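Protein-L-isoaspartate(D-aspartate) O-methyltransferase (Sulfolobus tokodaii, PDB 1VBF) probably transfers a methyl group from S-adenosyl-L-methionine to L-isoaspartyl residues of damaged proteins, a step toward their repair or degradation. Local coordinates at residues B[68-79]-B[88-99]; B[121-129]-B[195-203]. All blocks are in the same frame, centred on the assembly; numbering follows the deposited sequence.

Overall arrangement
Contact 1 pairs two neighbouring parallel strands in the core of the domain. Contact 2 lies where the next strand, 118-122, runs out into a loop that meets residues 195-203. The two centres are about 18 Å apart. Strands 94-99 and 118-122 are neighbours in one sheet. Ser97 O lies 2.9 Å from Ile121 N, a probable hydrogen bond, and Glu99 O lies 2.9 Å from Gly123 N, a second. Ile77 CD1 also packs on Gly125 O. Contact 2 and the far end of contact 1 thus meet at the C-terminal ends of the strands. Class I methyltransferases typically bind S-adenosyl-L-methionine there, and Glu76 to Thr79 of contact 1 are consistent with their glycine-rich binding motif.

Contact 1 of 2, residues B[68-79]-B[88-99]; sequences LHKGQKVLEIGT and IAEIVDKVVSVE
Glu76 and Ser97 sit opposite each other on adjacent parallel strands, and the Glu76 side chain leans over its partner. Its CB and CG are each 4.0 Å from Ser97 OG, and CD is 3.6 Å from it. CG stands anti to the backbone N (chi1 172°), and the chain runs on extended. OE1 accepts a hydrogen bond of 2.6 Å from Ser97 OG on its anti lone pair. Thr85 also bonds to OE1, so two hydroxyls grip this buried oxygen. OE2 lies 4.1 Å from Ile88 CD1 and has a weak hydrogen bond with Trp141. The backbones form a regular ladder: Val74 N to Lys94 O, Val96 N to Val74 O, then Glu76 N to Val96 O, Val98 N to Glu76 O and Gly78 N to Val98 O. Val98 O also accepts from Thr79 N. On the same face as Glu76, Val74 CG1 packs on Ile88 CG2 at 3.9 Å. This is a beta-alpha-beta crossover of a Rossmann-like sheet; strand 73-77 leads into a turn at Gly78, probably as in the glycine-rich cofactor-binding motif of this fold. Helix 83-91 packs over the Val74 and Glu76 face, and strand 135-140 pairs with the far edge of strand 73-77.

Contact 2 of 2, residues B[121-129]-B[195-203]; sequences ILGDGTLGY and RIGGLYGFY
Asp124 and Leu199 make the hydrogen bond across this contact. Leu199 N donates to Asp124 OD2 at 2.9 Å, and the bond is nearly straight (165°). The donor meets the oxygen on its syn side, a little out of the carboxylate plane. Asp124 CG is anti to its own backbone N (chi1 -179°), which carries the carboxylate across to the loop. Its OD1, less surely placed, accepts from Thr126 N in a geometry that fits an Asx turn. With an alanine here, Leu199 N would probably lose its acceptor, and the turn at Gly198 would be held less firmly to the 124-127 segment.

Two further bonds shape that loop. Gly201 N donates to Gly198 O at 2.7 Å and closes a type I turn. Tyr203 OH donates to Leu199 O at 2.8 Å, in the carbonyl plane and on a lone pair. Gly198 CA lies against the Asp124 carboxylate; its phi is positive (126°), where a side chain would jam against the preceding carbonyl.

Packing contacts fill the rest. Thr126 CG2 comes in at the edge of the Tyr200 ring, in its plane, and lies close to CD2. Leu127 CD2 meets Leu199 CD1 at 4.1 Å, the two chains crossing at about a right angle. The same CD2 is 4.3 Å from Tyr200 CE2. Ile196 CD1 lies 4.0 Å from Thr126 OG1, a methyl against a hydroxyl.

A second subunit packs against this contact. Its Cys149, which forms an interchain disulfide, touches Tyr200, and its Leu147 touches Leu199.

Asp124 probably makes an Asx turn where strand 118-122 passes into the 3-10 segment 125-127, and the loop 195-203 packs against it. Both lie at the C-terminal end of the parallel strands of a Rossmann-like methyltransferase domain, at the subunit interface.

Contact 1 of 2, residues B[68-79]-B[88-99]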
loop_
_atom_site.group_PDB
_atom_site.type_symbol
_atom_site.label_atom_id
_atom_site.label_comp_id
_atom_site.label_asym_id
_atom_site.label_seq_id
_atom_site.Cartn_x
_atom_site.Cartn_y
_atom_site.Cartn_z
ATOM N N LEU B 68 -27.366 -25.549 20.211
ATOM C CA LEU B 68 -27.219 -26.970 20.404
ATOM C C LEU B 68 -28.134 -27.526 21.494
ATOM O O LEU B 68 -28.244 -26.948 22.574
ATOM C CB LEU B 68 -25.773 -27.264 20.760
ATOM C CG LEU B 68 -24.721 -26.972 19.691
ATOM C CD1 LEU B 68 -23.309 -27.072 20.298
ATOM C CD2 LEU B 68 -24.914 -27.947 18.528
ATOM N N HIS B 69 -28.808 -28.640 21.207
ATOM C CA HIS B 69 -29.662 -29.296 22.198
ATOM C C HIS B 69 -29.744 -30.824 22.016
ATOM O O HIS B 69 -29.213 -31.375 21.051
ATOM C CB HIS B 69 -31.067 -28.651 22.254
ATOM C CG HIS B 69 -31.767 -28.551 20.932
ATOM N ND1 HIS B 69 -32.269 -29.647 20.270
ATOM C CD2 HIS B 69 -32.072 -27.472 20.165
ATOM C CE1 HIS B 69 -32.857 -29.256 19.145
ATOM N NE2 HIS B 69 -32.750 -27.942 19.062
ATOM N N LYS B 70 -30.377 -31.502 22.974
ATOM C CA LYS B 70 -30.540 -32.962 22.967
ATOM C C LYS B 70 -30.956 -33.525 21.627
ATOM O O LYS B 70 -31.718 -32.909 20.893
ATOM C CB LYS B 70 -31.624 -33.409 23.951
ATOM C CG LYS B 70 -31.556 -32.870 25.370
ATOM C CD LYS B 70 -32.860 -33.198 26.119
ATOM C CE LYS B 70 -32.891 -32.588 27.525
ATOM N NZ LYS B 70 -34.197 -32.840 28.220
ATOM N N GLY B 71 -30.469 -34.721 21.340
ATOM C CA GLY B 71 -30.842 -35.410 20.125
ATOM C C GLY B 71 -30.575 -34.831 18.756
ATOM O O GLY B 71 -31.290 -35.156 17.819
ATOM N N GLN B 72 -29.570 -33.975 18.615
ATOM C CA GLN B 72 -29.275 -33.452 17.291
ATOM C C GLN B 72 -28.094 -34.234 16.702
ATOM O O GLN B 72 -27.360 -34.929 17.418
ATOM C CB GLN B 72 -28.899 -31.968 17.341
ATOM C CG GLN B 72 -29.935 -31.048 17.928
ATOM C CD GLN B 72 -29.491 -29.587 17.928
ATOM O OE1 GLN B 72 -28.451 -29.234 18.497
ATOM N NE2 GLN B 72 -30.283 -28.738 17.298
ATOM N N LYS B 73 -27.928 -34.130 15.390
ATOM C CA LYS B 73 -26.809 -34.763 14.721
ATOM C C LYS B 73 -26.044 -33.549 14.236
ATOM O O LYS B 73 -26.587 -32.720 13.498
ATOM C CB LYS B 73 -27.276 -35.596 13.534
ATOM C CG LYS B 73 -26.266 -36.635 13.085
ATOM C CD LYS B 73 -26.900 -37.516 12.039
ATOM C CE LYS B 73 -26.102 -38.776 11.781
ATOM N NZ LYS B 73 -26.932 -39.691 10.951
ATOM N N VAL B 74 -24.791 -33.438 14.653
ATOM C CA VAL B 74 -23.974 -32.287 14.296
ATOM C C VAL B 74 -22.755 -32.625 13.466
ATOM O O VAL B 74 -21.992 -33.523 13.817
ATOM C CB VAL B 74 -23.495 -31.561 15.580
ATOM C CG1 VAL B 74 -22.532 -30.423 15.237
ATOM C CG2 VAL B 74 -24.707 -31.077 16.367
ATOM N N LEU B 75 -22.571 -31.904 12.366
ATOM C CA LEU B 75 -21.402 -32.099 11.518
ATOM C C LEU B 75 -20.414 -30.981 11.870
ATOM O O LEU B 75 -20.796 -29.808 11.876
ATOM C CB LEU B 75 -21.785 -32.003 10.038
ATOM C CG LEU B 75 -20.587 -31.956 9.081
ATOM C CD1 LEU B 75 -19.921 -33.312 9.036
ATOM C CD2 LEU B 75 -21.028 -31.544 7.689
ATOM N N GLU B 76 -19.168 -31.340 12.170
ATOM C CA GLU B 76 -18.124 -30.372 12.513
ATOM C C GLU B 76 -16.949 -30.446 11.536
ATOM O O GLU B 76 -16.267 -31.473 11.484
ATOM C CB GLU B 76 -17.572 -30.644 13.919
ATOM C CG GLU B 76 -16.352 -29.800 14.260
ATOM C CD GLU B 76 -15.645 -30.232 15.530
ATOM O OE1 GLU B 76 -15.051 -31.327 15.537
ATOM O OE2 GLU B 76 -15.671 -29.476 16.526
ATOM N N ILE B 77 -16.689 -29.363 10.793
ATOM C CA ILE B 77 -15.578 -29.348 9.838
ATOM C C ILE B 77 -14.294 -28.763 10.444
ATOM O O ILE B 77 -14.159 -27.549 10.562
ATOM C CB ILE B 77 -15.903 -28.523 8.577
ATOM C CG1 ILE B 77 -17.283 -28.889 8.004
ATOM C CG2 ILE B 77 -14.808 -28.739 7.547
ATOM C CD1 ILE B 77 -17.482 -30.335 7.613
ATOM N N GLY B 78 -13.360 -29.630 10.823
ATOM C CA GLY B 78 -12.105 -29.187 11.396
ATOM C C GLY B 78 -11.889 -29.645 12.830
ATOM O O GLY B 78 -11.744 -28.833 13.742
ATOM N N THR B 79 -11.832 -30.951 13.041
ATOM C CA THR B 79 -11.663 -31.516 14.378
ATOM C C THR B 79 -10.584 -30.850 15.222
ATOM O O THR B 79 -10.823 -30.496 16.375
ATOM C CB THR B 79 -11.371 -33.041 14.302
ATOM O OG1 THR B 79 -12.408 -33.673 13.543
ATOM C CG2 THR B 79 -11.335 -33.663 15.694
ATOM N N ILE B 88 -19.590 -30.488 22.122
ATOM C CA ILE B 88 -20.788 -30.766 21.338
ATOM C C ILE B 88 -21.320 -32.168 21.690
ATOM O O ILE B 88 -22.522 -32.374 21.920
ATOM C CB ILE B 88 -20.475 -30.683 19.827
ATOM C CG1 ILE B 88 -19.936 -29.291 19.497
ATOM C CG2 ILE B 88 -21.741 -30.978 18.988
ATOM C CD1 ILE B 88 -19.496 -29.136 18.073
ATOM N N ALA B 89 -20.408 -33.128 21.735
ATOM C CA ALA B 89 -20.740 -34.508 22.068
ATOM C C ALA B 89 -21.505 -34.584 23.398
ATOM O O ALA B 89 -22.420 -35.390 23.565
ATOM C CB ALA B 89 -19.468 -35.323 22.148
ATOM N N GLU B 90 -21.115 -33.750 24.352
ATOM C CA GLU B 90 -21.791 -33.712 25.640
ATOM C C GLU B 90 -23.274 -33.340 25.517
ATOM O O GLU B 90 -24.110 -33.863 26.231
ATOM C CB GLU B 90 -21.116 -32.693 26.546
ATOM C CG GLU B 90 -19.693 -33.029 26.941
ATOM C CD GLU B 90 -19.612 -34.000 28.114
ATOM O OE1 GLU B 90 -20.573 -34.054 28.918
ATOM O OE2 GLU B 90 -18.572 -34.691 28.240
ATOM N N ILE B 91 -23.603 -32.459 24.591
ATOM C CA ILE B 91 -24.964 -31.984 24.471
ATOM C C ILE B 91 -25.817 -32.772 23.514
ATOM O O ILE B 91 -26.972 -33.120 23.787
ATOM C CB ILE B 91 -24.962 -30.498 23.962
ATOM C CG1 ILE B 91 -24.120 -29.629 24.887
ATOM C CG2 ILE B 91 -26.407 -29.974 23.747
ATOM C CD1 ILE B 91 -23.762 -28.306 24.275
ATOM N N VAL B 92 -25.222 -33.018 22.363
ATOM C CA VAL B 92 -25.896 -33.654 21.254
ATOM C C VAL B 92 -25.973 -35.197 21.225
ATOM O O VAL B 92 -25.276 -35.883 21.964
ATOM C CB VAL B 92 -25.258 -33.073 19.955
ATOM C CG1 VAL B 92 -24.700 -34.177 19.075
ATOM C CG2 VAL B 92 -26.279 -32.215 19.228
ATOM N N ASP B 93 -26.847 -35.727 20.374
ATOM C CA ASP B 93 -26.966 -37.169 20.253
ATOM C C ASP B 93 -25.696 -37.701 19.602
ATOM O O ASP B 93 -24.894 -38.375 20.246
ATOM C CB ASP B 93 -28.175 -37.555 19.404
ATOM C CG ASP B 93 -28.307 -39.055 19.255
ATOM O OD1 ASP B 93 -29.068 -39.540 18.390
ATOM O OD2 ASP B 93 -27.627 -39.764 20.024
ATOM N N LYS B 94 -25.514 -37.378 18.323
ATOM C CA LYS B 94 -24.337 -37.807 17.567
ATOM C C LYS B 94 -23.548 -36.682 16.905
ATOM O O LYS B 94 -24.109 -35.669 16.496
ATOM C CB LYS B 94 -24.742 -38.831 16.509
ATOM C CG LYS B 94 -24.804 -40.232 17.069
ATOM C CD LYS B 94 -25.795 -41.070 16.308
ATOM C CE LYS B 94 -26.464 -42.084 17.239
ATOM N NZ LYS B 94 -27.752 -42.584 16.657
ATOM N N VAL B 95 -22.239 -36.884 16.787
ATOM C CA VAL B 95 -21.355 -35.895 16.185
ATOM C C VAL B 95 -20.424 -36.505 15.140
ATOM O O VAL B 95 -19.643 -37.400 15.460
ATOM C CB VAL B 95 -20.466 -35.225 17.261
ATOM C CG1 VAL B 95 -19.505 -34.268 16.638
ATOM C CG2 VAL B 95 -21.313 -34.493 18.242
ATOM N N VAL B 96 -20.510 -36.032 13.896
ATOM C CA VAL B 96 -19.605 -36.490 12.842
ATOM C C VAL B 96 -18.585 -35.350 12.676
ATOM O O VAL B 96 -18.965 -34.216 12.417
ATOM C CB VAL B 96 -20.345 -36.708 11.513
ATOM C CG1 VAL B 96 -19.341 -36.937 10.405
ATOM C CG2 VAL B 96 -21.296 -37.908 11.620
ATOM N N SER B 97 -17.300 -35.641 12.827
ATOM C CA SER B 97 -16.284 -34.606 12.726
ATOM C C SER B 97 -15.141 -34.933 11.758
ATOM O O SER B 97 -14.477 -35.957 11.895
ATOM C CB SER B 97 -15.707 -34.334 14.103
ATOM O OG SER B 97 -14.651 -33.393 14.049
ATOM N N VAL B 98 -14.884 -34.021 10.822
ATOM C CA VAL B 98 -13.860 -34.207 9.804
ATOM C C VAL B 98 -12.562 -33.413 10.011
ATOM O O VAL B 98 -12.605 -32.253 10.385
ATOM C CB VAL B 98 -14.434 -33.802 8.432
ATOM C CG1 VAL B 98 -13.459 -34.169 7.325
ATOM C CG2 VAL B 98 -15.813 -34.429 8.245
ATOM N N GLU B 99 -11.417 -34.037 9.743
ATOM C CA GLU B 99 -10.119 -33.383 9.852
ATOM C C GLU B 99 -9.304 -33.729 8.592
ATOM O O GLU B 99 -9.207 -34.894 8.224
ATOM C CB GLU B 99 -9.382 -33.854 11.095
ATOM C CG GLU B 99 -7.938 -33.385 11.117
ATOM C CD GLU B 99 -7.822 -31.869 11.110
ATOM O OE1 GLU B 99 -7.002 -31.329 10.333
ATOM O OE2 GLU B 99 -8.554 -31.218 11.886
HETATM O O HOH W 1 -11.456 -36.175 12.607
#

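Contact 2 of 2, residues B[121-129]-B[195-203]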
loop_
_atom_site.group_PDB
_atom_site.type_symbol
_atom_site.label_atom_id
_atom_site.label_comp_id
_atom_site.label_asym_id
_atom_site.label_seq_id
_atom_site.Cartn_x
_atom_site.Cartn_y
_atom_site.Cartn_z
ATOM N N ILE B 121 -13.659 -38.572 11.072
ATOM C CA ILE B 121 -13.249 -38.777 9.685
ATOM C C ILE B 121 -11.958 -38.040 9.314
ATOM O O ILE B 121 -11.771 -36.889 9.706
ATOM C CB ILE B 121 -14.356 -38.279 8.726
ATOM C CG1 ILE B 121 -15.515 -39.274 8.710
ATOM C CG2 ILE B 121 -13.807 -38.077 7.321
ATOM C CD1 ILE B 121 -16.086 -39.582 10.049
ATOM N N LEU B 122 -11.083 -38.709 8.552
ATOM C CA LEU B 122 -9.834 -38.114 8.067
ATOM C C LEU B 122 -10.106 -37.838 6.586
ATOM O O LEU B 122 -10.094 -38.755 5.796
ATOM C CB LEU B 122 -8.687 -39.105 8.166
ATOM C CG LEU B 122 -7.260 -38.532 8.148
ATOM C CD1 LEU B 122 -6.366 -39.542 7.462
ATOM C CD2 LEU B 122 -7.172 -37.161 7.444
ATOM N N GLY B 123 -10.354 -36.589 6.205
ATOM C CA GLY B 123 -10.658 -36.315 4.816
ATOM C C GLY B 123 -10.868 -34.848 4.506
ATOM O O GLY B 123 -10.567 -33.979 5.320
ATOM N N ASP B 124 -11.390 -34.570 3.318
ATOM C CA ASP B 124 -11.627 -33.218 2.841
ATOM C C ASP B 124 -12.909 -32.689 3.453
ATOM O O ASP B 124 -14.009 -33.034 3.007
ATOM C CB ASP B 124 -11.748 -33.256 1.318
ATOM C CG ASP B 124 -11.968 -31.889 0.702
ATOM O OD1 ASP B 124 -12.313 -30.920 1.409
ATOM O OD2 ASP B 124 -11.804 -31.791 -0.525
ATOM N N GLY B 125 -12.775 -31.840 4.460
ATOM C CA GLY B 125 -13.946 -31.292 5.119
ATOM C C GLY B 125 -14.852 -30.491 4.204
ATOM O O GLY B 125 -16.036 -30.304 4.481
ATOM N N THR B 126 -14.281 -30.001 3.112
ATOM C CA THR B 126 -15.012 -29.229 2.119
ATOM C C THR B 126 -16.149 -30.065 1.517
ATOM O O THR B 126 -17.117 -29.535 0.963
ATOM C CB THR B 126 -14.019 -28.775 1.055
ATOM O OG1 THR B 126 -13.517 -27.488 1.420
ATOM C CG2 THR B 126 -14.633 -28.745 -0.310
ATOM N N LEU B 127 -16.028 -31.380 1.656
ATOM C CA LEU B 127 -17.035 -32.291 1.139
ATOM C C LEU B 127 -18.076 -32.566 2.214
ATOM O O LEU B 127 -19.122 -33.171 1.950
ATOM C CB LEU B 127 -16.381 -33.607 0.723
ATOM C CG LEU B 127 -15.255 -33.402 -0.293
ATOM C CD1 LEU B 127 -14.479 -34.691 -0.504
ATOM C CD2 LEU B 127 -15.853 -32.883 -1.598
ATOM N N GLY B 128 -17.802 -32.097 3.424
ATOM C CA GLY B 128 -18.720 -32.371 4.504
ATOM C C GLY B 128 -18.663 -33.870 4.669
ATOM O O GLY B 128 -17.582 -34.443 4.558
ATOM N N TYR B 129 -19.807 -34.504 4.918
ATOM C CA TYR B 129 -19.874 -35.955 5.082
ATOM C C TYR B 129 -21.259 -36.489 4.734
ATOM O O TYR B 129 -22.144 -36.609 5.574
ATOM C CB TYR B 129 -19.517 -36.373 6.506
ATOM C CG TYR B 129 -19.124 -37.825 6.589
ATOM C CD1 TYR B 129 -17.999 -38.296 5.916
ATOM C CD2 TYR B 129 -19.895 -38.744 7.306
ATOM C CE1 TYR B 129 -17.651 -39.632 5.948
ATOM C CE2 TYR B 129 -19.551 -40.095 7.344
ATOM C CZ TYR B 129 -18.429 -40.531 6.661
ATOM O OH TYR B 129 -18.096 -41.858 6.664
ATOM N N ARG B 195 -7.133 -20.533 6.399
ATOM C CA ARG B 195 -7.876 -20.993 5.244
ATOM C C ARG B 195 -8.166 -22.476 5.237
ATOM O O ARG B 195 -7.305 -23.288 5.581
ATOM C CB ARG B 195 -7.105 -20.639 3.983
ATOM C CG ARG B 195 -7.125 -19.176 3.648
ATOM C CD ARG B 195 -6.411 -18.949 2.359
ATOM N NE ARG B 195 -6.852 -17.710 1.739
ATOM C CZ ARG B 195 -6.540 -17.356 0.499
ATOM N NH1 ARG B 195 -5.782 -18.150 -0.240
ATOM N NH2 ARG B 195 -6.999 -16.215 0.003
ATOM N N ILE B 196 -9.383 -22.828 4.830
ATOM C CA ILE B 196 -9.790 -24.220 4.733
ATOM C C ILE B 196 -9.191 -24.766 3.444
ATOM O O ILE B 196 -9.068 -24.049 2.458
ATOM C CB ILE B 196 -11.291 -24.328 4.666
ATOM C CG1 ILE B 196 -11.737 -25.777 4.876
ATOM C CG2 ILE B 196 -11.753 -23.815 3.356
ATOM C CD1 ILE B 196 -13.241 -25.933 5.094
ATOM N N GLY B 197 -8.795 -26.029 3.451
ATOM C CA GLY B 197 -8.204 -26.608 2.265
ATOM C C GLY B 197 -9.141 -27.615 1.645
ATOM O O GLY B 197 -10.079 -28.057 2.294
ATOM N N GLY B 198 -8.919 -27.972 0.388
ATOM C CA GLY B 198 -9.803 -28.943 -0.212
ATOM C C GLY B 198 -10.424 -28.490 -1.511
ATOM O O GLY B 198 -10.241 -27.352 -1.943
ATOM N N LEU B 199 -11.164 -29.407 -2.126
ATOM C CA LEU B 199 -11.819 -29.180 -3.398
ATOM C C LEU B 199 -12.447 -27.792 -3.506
ATOM O O LEU B 199 -12.218 -27.079 -4.481
ATOM C CB LEU B 199 -12.901 -30.245 -3.614
ATOM C CG LEU B 199 -13.102 -30.863 -5.000
ATOM C CD1 LEU B 199 -14.537 -31.327 -5.112
ATOM C CD2 LEU B 199 -12.821 -29.865 -6.097
ATOM N N TYR B 200 -13.244 -27.411 -2.508
ATOM C CA TYR B 200 -13.907 -26.109 -2.530
ATOM C C TYR B 200 -13.209 -25.102 -1.638
ATOM O O TYR B 200 -13.836 -24.199 -1.082
ATOM C CB TYR B 200 -15.376 -26.264 -2.144
ATOM C CG TYR B 200 -16.122 -27.155 -3.114
ATOM C CD1 TYR B 200 -16.515 -26.684 -4.363
ATOM C CD2 TYR B 200 -16.353 -28.499 -2.828
ATOM C CE1 TYR B 200 -17.111 -27.533 -5.309
ATOM C CE2 TYR B 200 -16.943 -29.354 -3.760
ATOM C CZ TYR B 200 -17.315 -28.866 -5.002
ATOM O OH TYR B 200 -17.856 -29.706 -5.951
ATOM N N GLY B 201 -11.893 -25.274 -1.541
ATOM C CA GLY B 201 -11.042 -24.395 -0.765
ATOM C C GLY B 201 -10.480 -23.279 -1.636
ATOM O O GLY B 201 -11.128 -22.859 -2.580
ATOM N N PHE B 202 -9.276 -22.794 -1.356
ATOM C CA PHE B 202 -8.759 -21.712 -2.157
ATOM C C PHE B 202 -7.886 -22.191 -3.292
ATOM O O PHE B 202 -7.133 -23.147 -3.136
ATOM C CB PHE B 202 -8.004 -20.711 -1.278
ATOM C CG PHE B 202 -8.875 -20.024 -0.270
ATOM C CD1 PHE B 202 -9.246 -20.674 0.906
ATOM C CD2 PHE B 202 -9.390 -18.760 -0.523
ATOM C CE1 PHE B 202 -10.115 -20.084 1.804
ATOM C CE2 PHE B 202 -10.264 -18.150 0.365
ATOM C CZ PHE B 202 -10.630 -18.815 1.535
ATOM N N TYR B 203 -8.010 -21.518 -4.436
ATOM C CA TYR B 203 -7.231 -21.836 -5.623
ATOM C C TYR B 203 -6.102 -20.844 -5.918
ATOM O O TYR B 203 -5.301 -21.076 -6.820
ATOM C CB TYR B 203 -8.146 -21.983 -6.845
ATOM C CG TYR B 203 -8.828 -23.331 -6.892
ATOM C CD1 TYR B 203 -10.060 -23.543 -6.269
ATOM C CD2 TYR B 203 -8.186 -24.431 -7.457
ATOM C CE1 TYR B 203 -10.627 -24.825 -6.203
ATOM C CE2 TYR B 203 -8.740 -25.711 -7.389
ATOM C CZ TYR B 203 -9.952 -25.901 -6.760
ATOM O OH TYR B 203 -10.446 -27.176 -6.658
#